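PDB 6K10: aldehyde dehydrogenase from Staphylococcus aureus, which oxidises 4,4'-diaponeurosporen-4-al to 4,4'-diaponeurosporenoic acid with NAD+, a step in making the protective carotenoid pigment staphyloxanthin. Local coordinates for residues 54-59 and 150-156; 47-51 and 156-160; 328-334 and 347-352; 250-254 and 371-375; 21-27 and 138-142. The protein carries 1 engineered substitution. One frame throughout, in Å; residues are numbered along the deposited sequence. Where two conformers were deposited one is given.

Interaction 1 (54-59 and 150-156); sequences ALYTDL and TPNVARV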
# COMPACT_ATOMS: atom_id res chain seq x y z
N ALA A 54 7.29 -27.57 -20.08
CA ALA A 54 7.57 -27.58 -18.64
C ALA A 54 6.28 -27.54 -17.83
O ALA A 54 6.15 -28.26 -16.83
CB ALA A 54 8.47 -26.40 -18.29
N LEU A 55 5.32 -26.71 -18.23
CA LEU A 55 4.03 -26.67 -17.55
C LEU A 55 3.32 -28.01 -17.65
O LEU A 55 2.64 -28.44 -16.71
CB LEU A 55 3.17 -25.55 -18.12
CG LEU A 55 3.65 -24.13 -17.82
CD1 LEU A 55 2.94 -23.11 -18.70
CD2 LEU A 55 3.44 -23.81 -16.35
N TYR A 56 3.46 -28.68 -18.80
CA TYR A 56 2.82 -29.98 -18.98
C TYR A 56 3.45 -31.04 -18.08
O TYR A 56 2.74 -31.81 -17.42
CB TYR A 56 2.91 -30.40 -20.44
CG TYR A 56 2.24 -31.72 -20.73
CD1 TYR A 56 0.86 -31.82 -20.77
CD2 TYR A 56 2.99 -32.87 -20.95
CE1 TYR A 56 0.24 -33.02 -21.04
CE2 TYR A 56 2.38 -34.08 -21.21
CZ TYR A 56 1.01 -34.15 -21.26
OH TYR A 56 0.39 -35.35 -21.52
N THR A 57 4.78 -31.09 -18.04
CA THR A 57 5.45 -32.14 -17.28
C THR A 57 5.25 -31.94 -15.78
O THR A 57 5.05 -32.92 -15.04
CB THR A 57 6.93 -32.18 -17.63
OG1 THR A 57 7.09 -32.45 -19.03
CG2 THR A 57 7.64 -33.26 -16.83
N ASP A 58 5.27 -30.70 -15.31
CA ASP A 58 5.22 -30.44 -13.88
C ASP A 58 3.81 -30.39 -13.31
O ASP A 58 3.60 -30.79 -12.16
CB ASP A 58 5.94 -29.12 -13.55
CG ASP A 58 7.43 -29.19 -13.82
OD1 ASP A 58 7.93 -30.28 -14.15
OD2 ASP A 58 8.11 -28.14 -13.69
N LEU A 59 2.83 -29.91 -14.09
CA LEU A 59 1.47 -29.70 -13.59
C LEU A 59 0.41 -30.40 -14.43
O LEU A 59 -0.79 -30.23 -14.16
CB LEU A 59 1.17 -28.20 -13.52
CG LEU A 59 1.88 -27.40 -12.44
CD1 LEU A 59 1.69 -25.90 -12.66
CD2 LEU A 59 1.40 -27.81 -11.06
N THR A 150 7.93 -26.96 -9.03
CA THR A 150 7.84 -27.11 -10.47
C THR A 150 9.22 -26.85 -11.05
O THR A 150 9.48 -25.76 -11.59
CB THR A 150 6.79 -26.16 -11.06
OG1 THR A 150 7.02 -24.83 -10.59
CG2 THR A 150 5.39 -26.59 -10.62
N PRO A 151 10.14 -27.82 -10.97
CA PRO A 151 11.55 -27.52 -11.27
C PRO A 151 11.84 -27.32 -12.74
O PRO A 151 12.78 -26.59 -13.08
CB PRO A 151 12.28 -28.75 -10.71
CG PRO A 151 11.28 -29.85 -10.82
CD PRO A 151 9.92 -29.23 -10.59
N ASN A 152 11.08 -27.96 -13.64
CA ASN A 152 11.31 -27.73 -15.06
C ASN A 152 10.88 -26.33 -15.46
O ASN A 152 11.56 -25.66 -16.25
CB ASN A 152 10.57 -28.78 -15.89
CG ASN A 152 11.17 -30.16 -15.74
OD1 ASN A 152 12.27 -30.42 -16.22
ND2 ASN A 152 10.45 -31.05 -15.07
N VAL A 153 9.77 -25.85 -14.90
CA VAL A 153 9.33 -24.48 -15.17
C VAL A 153 10.35 -23.48 -14.63
O VAL A 153 10.70 -22.51 -15.30
CB VAL A 153 7.94 -24.23 -14.57
CG1 VAL A 153 7.47 -22.82 -14.88
CG2 VAL A 153 6.94 -25.26 -15.09
N ALA A 154 10.84 -23.72 -13.41
CA ALA A 154 11.81 -22.81 -12.81
C ALA A 154 13.07 -22.70 -13.66
O ALA A 154 13.61 -21.61 -13.86
CB ALA A 154 12.17 -23.28 -11.39
N ARG A 155 13.55 -23.84 -14.18
CA ARG A 155 14.76 -23.82 -15.01
C ARG A 155 14.52 -23.10 -16.33
O ARG A 155 15.39 -22.37 -16.81
CB ARG A 155 15.24 -25.25 -15.28
CG ARG A 155 16.52 -25.32 -16.11
CD ARG A 155 17.59 -24.35 -15.60
NE ARG A 155 18.02 -24.65 -14.24
CZ ARG A 155 18.72 -25.73 -13.88
NH1 ARG A 155 19.05 -25.87 -12.60
NH2 ARG A 155 19.07 -26.64 -14.78
N VAL A 156 13.37 -23.36 -16.96
CA VAL A 156 13.05 -22.65 -18.20
C VAL A 156 13.00 -21.15 -17.95
O VAL A 156 13.47 -20.36 -18.77
CB VAL A 156 11.72 -23.18 -18.78
CG1 VAL A 156 11.22 -22.26 -19.88
CG2 VAL A 156 11.90 -24.60 -19.29
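D58, near the C-terminal end of helix 48-59, reaches across to the first turn of helix 151-164 and holds it by both carboxylate oxygens. With CG beside its own backbone N and opposite the carbonyl carbon (chi1 -66°), the side chain is aimed at the neighbouring helix. CB rests on the methyl CG2 of T150 at 3.9 Å, and CG lies 3.8 Å from the CB of N152. OD1 receives the amide of N152: ND2 to OD1 is 2.8 Å and nearly straight (176°), the oxygen offering its syn lone pair and lying in the plane of the amide. OD2 goes to the backbone, where the N of V153 donates to it at 3.1 Å; the N of N152 adds a weak bond, 3.0 Å long but sharply bent.

One turn back along the helix, A54 is small enough to let the backbones close in, its CA 5.0 Å from the CA of V153. Its CB packs on V153 CG2 at 3.7 Å and also touches V156, while L55 CD2 meets the same V153 methyl. The short helical segments run nearly antiparallel, at 154°, with their axes 8.2 Å apart.

T150 holds the N-cap position but makes no capping bond with its side chain, and an aspartate from another helix meets the first-turn N-H groups instead. A negative carboxylate there probably gains from the positive end of the helix dipole, which would help to keep D58 ionised although it is buried.

Interaction 2 (47-51 and 156-160); sequences YESDI and VIKRL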
# COMPACT_ATOMS: atom_id res chain seq x y z
N TYR A 47 10.79 -19.10 -26.36
CA TYR A 47 10.75 -20.22 -25.43
C TYR A 47 9.36 -20.80 -25.27
O TYR A 47 9.15 -21.63 -24.37
CB TYR A 47 11.29 -19.78 -24.08
CG TYR A 47 12.79 -19.81 -23.95
CD1 TYR A 47 13.56 -18.84 -24.57
CD2 TYR A 47 13.43 -20.76 -23.18
CE1 TYR A 47 14.93 -18.83 -24.44
CE2 TYR A 47 14.79 -20.77 -23.04
CZ TYR A 47 15.55 -19.80 -23.68
OH TYR A 47 16.91 -19.81 -23.54
N GLU A 48 8.40 -20.39 -26.10
CA GLU A 48 7.01 -20.79 -25.90
C GLU A 48 6.86 -22.30 -25.82
O GLU A 48 6.15 -22.82 -24.95
CB GLU A 48 6.14 -20.23 -27.03
CG GLU A 48 4.68 -20.61 -26.91
CD GLU A 48 3.86 -20.21 -28.12
OE1 GLU A 48 3.71 -19.00 -28.36
OE2 GLU A 48 3.38 -21.11 -28.84
N SER A 49 7.53 -23.03 -26.71
CA SER A 49 7.41 -24.48 -26.71
C SER A 49 7.97 -25.08 -25.42
O SER A 49 7.37 -25.99 -24.84
CB SER A 49 8.11 -25.07 -27.93
OG SER A 49 7.58 -26.35 -28.24
N ASP A 50 9.12 -24.59 -24.97
CA ASP A 50 9.73 -25.11 -23.75
C ASP A 50 8.88 -24.78 -22.52
O ASP A 50 8.82 -25.58 -21.58
CB ASP A 50 11.14 -24.56 -23.58
CG ASP A 50 11.90 -24.49 -24.89
OD1 ASP A 50 11.59 -23.60 -25.72
OD2 ASP A 50 12.81 -25.32 -25.10
N ILE A 51 8.24 -23.61 -22.50
CA ILE A 51 7.37 -23.27 -21.38
C ILE A 51 6.16 -24.19 -21.34
O ILE A 51 5.78 -24.70 -20.28
CB ILE A 51 6.94 -21.79 -21.47
CG1 ILE A 51 8.17 -20.88 -21.43
CG2 ILE A 51 6.00 -21.45 -20.33
CD1 ILE A 51 7.90 -19.49 -21.97
N VAL A 156 13.37 -23.36 -16.96
CA VAL A 156 13.05 -22.65 -18.20
C VAL A 156 13.00 -21.15 -17.95
O VAL A 156 13.47 -20.36 -18.77
CB VAL A 156 11.72 -23.18 -18.78
CG1 VAL A 156 11.22 -22.26 -19.88
CG2 VAL A 156 11.90 -24.60 -19.29
N ILE A 157 12.46 -20.75 -16.80
CA ILE A 157 12.42 -19.34 -16.44
C ILE A 157 13.83 -18.80 -16.26
O ILE A 157 14.17 -17.71 -16.75
CB ILE A 157 11.57 -19.14 -15.16
CG1 ILE A 157 10.09 -19.39 -15.47
CG2 ILE A 157 11.78 -17.75 -14.58
CD1 ILE A 157 9.18 -19.22 -14.27
N LYS A 158 14.69 -19.55 -15.57
CA LYS A 158 16.06 -19.12 -15.36
C LYS A 158 16.82 -19.01 -16.68
O LYS A 158 17.54 -18.04 -16.91
CB LYS A 158 16.78 -20.07 -14.40
CG LYS A 158 18.27 -19.83 -14.30
CD LYS A 158 18.72 -19.78 -12.85
CE LYS A 158 20.20 -19.43 -12.76
NZ LYS A 158 20.39 -17.97 -12.57
N ARG A 159 16.68 -20.02 -17.54
CA ARG A 159 17.32 -19.98 -18.85
C ARG A 159 16.88 -18.76 -19.64
O ARG A 159 17.70 -17.99 -20.15
CB ARG A 159 16.99 -21.25 -19.63
CG ARG A 159 17.76 -22.49 -19.22
CD ARG A 159 17.75 -23.53 -20.34
NE ARG A 159 16.66 -24.50 -20.20
CZ ARG A 159 15.71 -24.70 -21.10
NH1 ARG A 159 14.76 -25.60 -20.89
NH2 ARG A 159 15.70 -23.99 -22.22
N LEU A 160 15.56 -18.57 -19.75
CA LEU A 160 15.00 -17.44 -20.48
C LEU A 160 15.57 -16.12 -19.99
O LEU A 160 16.02 -15.29 -20.78
CB LEU A 160 13.47 -17.47 -20.33
CG LEU A 160 12.62 -16.50 -21.14
CD1 LEU A 160 12.49 -15.12 -20.50
CD2 LEU A 160 13.31 -16.41 -22.45
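The ring of Y47 has the backbone of L160 over one face, and the guanidinium nitrogen NH2 of R159 comes up to its edge. The CA of L160 sits 4.2 Å from the ring centroid and 16° off the normal, a CH-pi contact displaced toward the rim, while L160 CD2 presses on the ring at CD1 and CE1. R159 NH2 lies near the ring plane, 3.4 Å from Y47 CE2, which makes this an edge approach and not a cation-pi stack; the ring and guanidinium planes are 36° apart. The guanidinium has V156 CA over one face and D50 OD2 near its plane. At 4.3 Å from NH2 that oxygen is too far for a salt bridge.

Helix 151-164 links the parallel strands 141-145 and 170-172 as the helix of a beta-alpha-beta crossover in the Rossmann-like NAD-binding part, and the start of helix 48-59 packs on it. Y47 stands at the N-cap of helix 48-59, just after helix 30-46; an aromatic ring suits it, offering a face to L160 CA and an edge to R159 NH2.

Deeper in, V156 turns CG1, which is anti to its backbone N (chi1 168°), onto I51 CG1 at 3.7 Å. Branched aliphatic side chains fit this buried level, where I44 and I71 also pack on I51. E48 forms a salt bridge with K461 of the second subunit.

Interaction 3 (328-334 and 347-352); sequences TLLDHVT and PILPIL
L329 and L349 lie side by side and point the same way, paired residues on two neighbouring parallel strands, 324-330 and 348-354, of the mixed sheet that also holds strand 256-260. L329 CD2 touches L349 CB at 3.9 Å on the face covered by helix 264-279. T328, L330, I348 and P350 occupy the other face. There L330 slants across its neighbours, setting CD1 against I348 CG2 at 3.6 Å and near the ring of P350. Branched aliphatics such as L330 and I348 suit this buried face.

Four backbone bonds hold the strands in register. T328 N donates to P347 O, and T328 O accepts from L349 N at 2.8 Å. L330 donates to L349 O from above that carbonyl's plane and accepts from I351 N. Proline is tolerated at P350 because its N faces away from strand 324-330, and the missing N-H costs no bond in this pair.

Past L330 the chain turns away at H332, which has positive phi, and D331 is tied to K264 by a salt bridge. V333 then folds back over the end of the pair. Its CG2 packs on P350 CB, its CG1 meets L352 CD1 at 3.8 Å, and its carbonyl O lies 3.2 Å from L352 CG.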
# COMPACT_ATOMS: atom_id res chain seq x y z
N THR A 328 -14.06 -34.29 -7.57
CA THR A 328 -14.79 -34.94 -6.50
C THR A 328 -15.73 -33.96 -5.83
O THR A 328 -15.33 -32.85 -5.47
CB THR A 328 -13.82 -35.53 -5.47
OG1 THR A 328 -12.91 -36.42 -6.12
CG2 THR A 328 -14.59 -36.28 -4.39
N LEU A 329 -16.99 -34.37 -5.66
CA LEU A 329 -17.99 -33.60 -4.94
C LEU A 329 -18.30 -34.30 -3.62
O LEU A 329 -18.39 -35.53 -3.57
CB LEU A 329 -19.28 -33.45 -5.76
CG LEU A 329 -19.16 -32.90 -7.18
CD1 LEU A 329 -20.53 -32.80 -7.83
CD2 LEU A 329 -18.45 -31.56 -7.19
N LEU A 330 -18.48 -33.51 -2.56
CA LEU A 330 -18.82 -34.03 -1.24
C LEU A 330 -20.13 -33.42 -0.77
O LEU A 330 -20.37 -32.22 -0.95
CB LEU A 330 -17.73 -33.72 -0.22
CG LEU A 330 -16.29 -34.11 -0.53
CD1 LEU A 330 -15.37 -33.56 0.55
CD2 LEU A 330 -16.14 -35.61 -0.66
N ASP A 331 -20.97 -34.24 -0.15
CA ASP A 331 -22.25 -33.82 0.38
C ASP A 331 -22.27 -34.03 1.89
O ASP A 331 -21.46 -34.77 2.44
CB ASP A 331 -23.40 -34.58 -0.29
CG ASP A 331 -24.75 -33.92 -0.08
OD1 ASP A 331 -24.79 -32.80 0.46
OD2 ASP A 331 -25.77 -34.54 -0.46
N HIS A 332 -23.21 -33.35 2.56
CA HIS A 332 -23.40 -33.46 4.01
C HIS A 332 -22.15 -33.06 4.78
O HIS A 332 -21.87 -33.61 5.85
CB HIS A 332 -23.84 -34.88 4.40
CG HIS A 332 -25.06 -35.36 3.67
ND1 HIS A 332 -25.03 -36.45 2.82
CD2 HIS A 332 -26.33 -34.91 3.65
CE1 HIS A 332 -26.23 -36.65 2.32
NE2 HIS A 332 -27.04 -35.73 2.81
N VAL A 333 -21.40 -32.10 4.25
CA VAL A 333 -20.17 -31.64 4.89
C VAL A 333 -20.53 -30.64 5.98
O VAL A 333 -21.47 -29.85 5.83
CB VAL A 333 -19.23 -31.03 3.83
CG1 VAL A 333 -18.05 -30.33 4.49
CG2 VAL A 333 -18.75 -32.11 2.87
N THR A 334 -19.78 -30.67 7.08
CA THR A 334 -20.01 -29.78 8.21
C THR A 334 -18.76 -28.96 8.49
O THR A 334 -17.71 -29.14 7.88
CB THR A 334 -20.39 -30.56 9.47
OG1 THR A 334 -19.22 -31.19 10.01
CG2 THR A 334 -21.43 -31.62 9.16
N PRO A 347 -8.91 -30.63 -6.44
CA PRO A 347 -10.20 -30.87 -7.10
C PRO A 347 -11.21 -31.59 -6.21
O PRO A 347 -11.90 -32.52 -6.65
CB PRO A 347 -9.80 -31.73 -8.30
CG PRO A 347 -8.65 -32.54 -7.78
CD PRO A 347 -7.92 -31.67 -6.77
N ILE A 348 -11.32 -31.16 -4.96
CA ILE A 348 -12.34 -31.63 -4.04
C ILE A 348 -13.25 -30.46 -3.72
O ILE A 348 -12.77 -29.40 -3.28
CB ILE A 348 -11.72 -32.22 -2.76
CG1 ILE A 348 -10.70 -33.30 -3.10
CG2 ILE A 348 -12.81 -32.78 -1.86
CD1 ILE A 348 -9.99 -33.87 -1.89
N LEU A 349 -14.55 -30.63 -3.93
CA LEU A 349 -15.52 -29.55 -3.75
C LEU A 349 -16.58 -29.95 -2.73
O LEU A 349 -17.55 -30.65 -3.07
CB LEU A 349 -16.17 -29.20 -5.09
CG LEU A 349 -17.08 -27.96 -5.09
CD1 LEU A 349 -16.30 -26.72 -4.68
CD2 LEU A 349 -17.70 -27.78 -6.46
N PRO A 350 -16.43 -29.53 -1.47
CA PRO A 350 -17.45 -29.85 -0.46
C PRO A 350 -18.66 -28.94 -0.61
O PRO A 350 -18.54 -27.76 -0.94
CB PRO A 350 -16.73 -29.60 0.87
CG PRO A 350 -15.64 -28.64 0.53
CD PRO A 350 -15.24 -28.91 -0.89
N ILE A 351 -19.83 -29.50 -0.33
CA ILE A 351 -21.10 -28.80 -0.48
C ILE A 351 -21.81 -28.80 0.87
O ILE A 351 -22.15 -29.87 1.40
CB ILE A 351 -21.98 -29.44 -1.57
CG1 ILE A 351 -21.28 -29.34 -2.93
CG2 ILE A 351 -23.35 -28.80 -1.61
CD1 ILE A 351 -21.90 -30.21 -4.00
N LEU A 352 -22.02 -27.61 1.43
CA LEU A 352 -22.73 -27.43 2.69
C LEU A 352 -24.04 -26.70 2.43
O LEU A 352 -24.13 -25.86 1.53
CB LEU A 352 -21.90 -26.64 3.70
CG LEU A 352 -20.56 -27.18 4.22
CD1 LEU A 352 -19.44 -27.02 3.19
CD2 LEU A 352 -20.19 -26.48 5.52

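Interaction 4 (250-254 and 371-375); sequences TSVAP and LSLYL. Engineered in segment 250-254: S251 (natural residue Cys).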
# COMPACT_ATOMS: atom_id res chain seq x y z
N THR A 250 -5.69 -23.29 -7.37
CA THR A 250 -5.88 -21.87 -7.64
C THR A 250 -6.32 -21.18 -6.36
O THR A 250 -7.18 -21.69 -5.63
CB THR A 250 -6.93 -21.65 -8.74
OG1 THR A 250 -6.60 -22.46 -9.88
CG2 THR A 250 -6.96 -20.19 -9.16
N SER A 251 -5.73 -20.02 -6.08
CA SER A 251 -6.06 -19.30 -4.85
C SER A 251 -7.47 -18.73 -4.88
O SER A 251 -8.05 -18.50 -3.82
CB SER A 251 -5.03 -18.20 -4.60
OG SER A 251 -5.05 -17.24 -5.64
N VAL A 252 -8.03 -18.50 -6.07
CA VAL A 252 -9.39 -18.00 -6.19
C VAL A 252 -10.33 -19.09 -6.71
O VAL A 252 -11.45 -18.79 -7.13
CB VAL A 252 -9.44 -16.74 -7.08
CG1 VAL A 252 -8.54 -15.65 -6.50
CG2 VAL A 252 -9.02 -17.07 -8.49
N ALA A 253 -9.90 -20.34 -6.66
CA ALA A 253 -10.80 -21.43 -6.99
C ALA A 253 -11.89 -21.54 -5.93
O ALA A 253 -11.64 -21.31 -4.74
CB ALA A 253 -10.04 -22.75 -7.08
N PRO A 254 -13.12 -21.87 -6.33
CA PRO A 254 -14.14 -22.23 -5.34
C PRO A 254 -13.60 -23.27 -4.37
O PRO A 254 -13.28 -24.40 -4.76
CB PRO A 254 -15.27 -22.79 -6.20
CG PRO A 254 -15.15 -22.01 -7.47
CD PRO A 254 -13.66 -21.88 -7.70
N LEU A 371 -9.62 -14.71 -0.22
CA LEU A 371 -9.12 -14.00 -1.39
C LEU A 371 -10.23 -13.73 -2.39
O LEU A 371 -10.25 -12.69 -3.04
CB LEU A 371 -7.99 -14.80 -2.04
CG LEU A 371 -7.33 -14.17 -3.27
CD1 LEU A 371 -7.05 -12.70 -3.07
CD2 LEU A 371 -6.05 -14.91 -3.59
N SER A 372 -11.17 -14.67 -2.53
CA SER A 372 -12.28 -14.46 -3.43
C SER A 372 -13.57 -14.96 -2.80
O SER A 372 -13.56 -15.77 -1.86
CB SER A 372 -12.05 -15.14 -4.79
OG SER A 372 -12.09 -16.55 -4.68
N LEU A 373 -14.69 -14.44 -3.30
CA LEU A 373 -16.01 -14.90 -2.93
C LEU A 373 -16.90 -14.85 -4.16
O LEU A 373 -16.79 -13.93 -4.97
CB LEU A 373 -16.63 -14.05 -1.81
CG LEU A 373 -18.04 -14.44 -1.33
CD1 LEU A 373 -18.18 -14.23 0.17
CD2 LEU A 373 -19.11 -13.65 -2.08
N TYR A 374 -17.77 -15.84 -4.29
CA TYR A 374 -18.69 -15.92 -5.42
C TYR A 374 -20.11 -16.11 -4.91
O TYR A 374 -20.34 -16.83 -3.94
CB TYR A 374 -18.30 -17.05 -6.37
CG TYR A 374 -16.84 -17.00 -6.76
CD1 TYR A 374 -16.38 -16.06 -7.66
CD2 TYR A 374 -15.93 -17.90 -6.22
CE1 TYR A 374 -15.04 -16.00 -8.01
CE2 TYR A 374 -14.59 -17.85 -6.57
CZ TYR A 374 -14.15 -16.91 -7.47
OH TYR A 374 -12.82 -16.86 -7.81
N LEU A 375 -21.05 -15.44 -5.57
CA LEU A 375 -22.47 -15.58 -5.27
C LEU A 375 -23.22 -15.85 -6.56
O LEU A 375 -23.07 -15.11 -7.53
CB LEU A 375 -23.03 -14.32 -4.60
CG LEU A 375 -24.56 -14.27 -4.53
CD1 LEU A 375 -25.09 -15.35 -3.59
CD2 LEU A 375 -25.04 -12.90 -4.09
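The loop bearing S251, the predicted nucleophile position of this aldehyde dehydrogenase, packs here against the start of strand 372-376. S251 is an engineered residue, cysteine in the natural protein. T250 to A253 form a type I beta turn, which places S251 and V252 at its two central positions.

The main polar link comes from Y374, whose hydroxyl gives its proton to the carbonyl O of V252. The bond is very short, OH to O being 2.5 Å, and the oxygen lies at the ring's edge in its plane. CG beside the backbone N (chi1 -50°) swings the ring toward the loop. Tyrosine suits the place because it is long enough to carry its hydroxyl from the strand to V252 O. The ring also gives P254 CD an apolar neighbour at CE2. S372 OG lies 3.4 Å from the same V252 O, at best a weak bond; its stronger partner is S222.

Round this polar group the packing is mostly by aliphatic carbon, with V252 CG1 on L371 CG at 3.8 Å as the apolar pair. V252 CB rests beside both hydroxyls. Since the L371 side chain is about 4 Å from that of E217, the other predicted active-site residue, it probably helps to line the catalytic centre.

T250 OG1 is hydrogen-bonded to the hydroxyl of Y123, and V252 packs on L401, L404 and F411. Strand 372-376 runs between strands 223-226 and 394-397, with helix 380-389 against L373 and L375, and the loop leads on into strand 256-260 of the same sheet.

Interaction 5 (21-27 and 138-142); sequences FFNTQQT and AGNTA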
# COMPACT_ATOMS: atom_id res chain seq x y z
N PHE A 21 23.70 -1.86 -10.19
CA PHE A 21 23.18 -1.52 -11.51
C PHE A 21 22.06 -0.49 -11.42
O PHE A 21 21.98 0.41 -12.25
CB PHE A 21 22.69 -2.76 -12.26
CG PHE A 21 22.21 -2.46 -13.65
CD1 PHE A 21 23.11 -2.08 -14.64
CD2 PHE A 21 20.87 -2.53 -13.96
CE1 PHE A 21 22.67 -1.79 -15.92
CE2 PHE A 21 20.42 -2.24 -15.24
CZ PHE A 21 21.33 -1.87 -16.22
N PHE A 22 21.19 -0.62 -10.41
CA PHE A 22 20.16 0.40 -10.23
C PHE A 22 20.78 1.77 -9.98
O PHE A 22 20.28 2.79 -10.47
CB PHE A 22 19.22 0.05 -9.08
CG PHE A 22 18.15 1.08 -8.86
CD1 PHE A 22 17.05 1.14 -9.69
CD2 PHE A 22 18.28 2.03 -7.85
CE1 PHE A 22 16.07 2.11 -9.50
CE2 PHE A 22 17.31 2.99 -7.66
CZ PHE A 22 16.20 3.03 -8.49
N ASN A 23 21.88 1.80 -9.23
CA ASN A 23 22.53 3.06 -8.90
C ASN A 23 23.12 3.77 -10.11
O ASN A 23 23.46 4.95 -10.01
CB ASN A 23 23.61 2.83 -7.84
CG ASN A 23 23.03 2.53 -6.47
OD1 ASN A 23 21.88 2.87 -6.18
ND2 ASN A 23 23.82 1.90 -5.62
N THR A 24 23.25 3.08 -11.25
CA THR A 24 23.72 3.73 -12.47
C THR A 24 22.67 4.62 -13.12
O THR A 24 23.00 5.35 -14.06
CB THR A 24 24.20 2.69 -13.49
OG1 THR A 24 23.08 1.95 -13.99
CG2 THR A 24 25.20 1.73 -12.85
N GLN A 25 21.42 4.56 -12.65
CA GLN A 25 20.27 5.33 -13.13
C GLN A 25 19.75 4.87 -14.48
O GLN A 25 18.82 5.48 -15.02
CB GLN A 25 20.56 6.84 -13.21
CG GLN A 25 21.21 7.43 -11.97
CD GLN A 25 20.31 7.40 -10.76
OE1 GLN A 25 19.22 7.98 -10.77
NE2 GLN A 25 20.74 6.71 -9.71
N GLN A 26 20.30 3.79 -15.05
CA GLN A 26 19.92 3.39 -16.40
C GLN A 26 18.49 2.87 -16.47
O GLN A 26 17.82 3.06 -17.49
CB GLN A 26 20.91 2.35 -16.92
CG GLN A 26 20.45 1.57 -18.15
CD GLN A 26 20.45 2.39 -19.43
OE1 GLN A 26 19.72 3.38 -19.55
NE2 GLN A 26 21.25 1.97 -20.40
N THR A 27 18.00 2.22 -15.41
CA THR A 27 16.64 1.68 -15.45
C THR A 27 15.57 2.75 -15.34
O THR A 27 14.40 2.46 -15.63
CB THR A 27 16.45 0.65 -14.33
OG1 THR A 27 16.42 1.31 -13.06
CG2 THR A 27 17.57 -0.37 -14.34
N ALA A 138 8.01 -0.06 -14.00
CA ALA A 138 8.20 0.97 -12.98
C ALA A 138 9.65 1.40 -12.84
O ALA A 138 9.92 2.37 -12.12
CB ALA A 138 7.67 0.48 -11.64
N GLY A 139 10.59 0.71 -13.49
CA GLY A 139 11.97 1.14 -13.50
C GLY A 139 12.87 0.50 -12.47
O GLY A 139 13.88 1.11 -12.08
N ASN A 140 12.54 -0.70 -12.01
CA ASN A 140 13.31 -1.37 -10.97
C ASN A 140 14.26 -2.39 -11.58
O ASN A 140 14.16 -2.76 -12.75
CB ASN A 140 12.37 -2.06 -9.98
CG ASN A 140 11.40 -1.10 -9.32
OD1 ASN A 140 11.70 -0.52 -8.28
ND2 ASN A 140 10.24 -0.91 -9.94
N THR A 141 15.22 -2.83 -10.77
CA THR A 141 15.90 -4.09 -10.99
C THR A 141 15.20 -5.15 -10.15
O THR A 141 14.44 -4.83 -9.23
CB THR A 141 17.38 -4.02 -10.62
OG1 THR A 141 17.52 -3.87 -9.20
CG2 THR A 141 18.05 -2.83 -11.31
N ALA A 142 15.43 -6.42 -10.48
CA ALA A 142 14.63 -7.47 -9.87
C ALA A 142 15.43 -8.74 -9.66
O ALA A 142 16.31 -9.08 -10.46
CB ALA A 142 13.38 -7.77 -10.71
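G139 ends helix 126-138 with positive phi (96°) in a Schellman motif, and its CA comes within 5.1 Å of the CA of T27, in the turn after helix 10-23. Glycine suits the site twice over: a side chain at these backbone angles would jam against the preceding carbonyl, and it would also crowd T27 O.

The carbonyl of G139 takes the one hydrogen bond of the contact. T27 OG1 donates to G139 O at 2.7 Å, approaching from above the carbonyl plane. The hydroxyl reaches it because OG1 sits between the backbone N and the carbonyl carbon (chi1 70°). G139 O also lies in the plane of the F22 ring, at its edge, 3.5 Å from CE1, where the slightly positive ring hydrogens suit an oxygen.

T141 points its methyl CG2 at the other segment, touching F22 CB at 3.8 Å, the edge of F21 at CD2 and T27 CG2. Its hydroxyl is left to T114 and S18, so threonine serves both sides.

N140 fastens the turn to strand 104-118 through the backbone of G113. Strand 104-118, helix 126-138 and the parallel strand 141-145 form a beta-alpha-beta crossover, as in the Rossmann-like NAD-binding domain of this family.

How the interactions relate
Interactions 1 and 2 are successive stations on one helix pair, 48-59 with 151-164; they share V156, their centres are 9 Å apart, and the loop closed by the second encloses the first. Interaction 5 belongs to the same part of the fold, about 24 Å from interaction 2 between centres, since strand 141-145 leads into helix 151-164. The other two lie on a different sheet: interaction 3 is nested within the loop closed by interaction 4, and L349 CD1 touches P254 O at 3.8 Å. Interaction 4 alone contains a predicted active-site position. The centres of interactions 3 and 4 are about 15 Å apart; those of 1, 2 and 5 lie about 25, 29 and 36 Å from that of interaction 4.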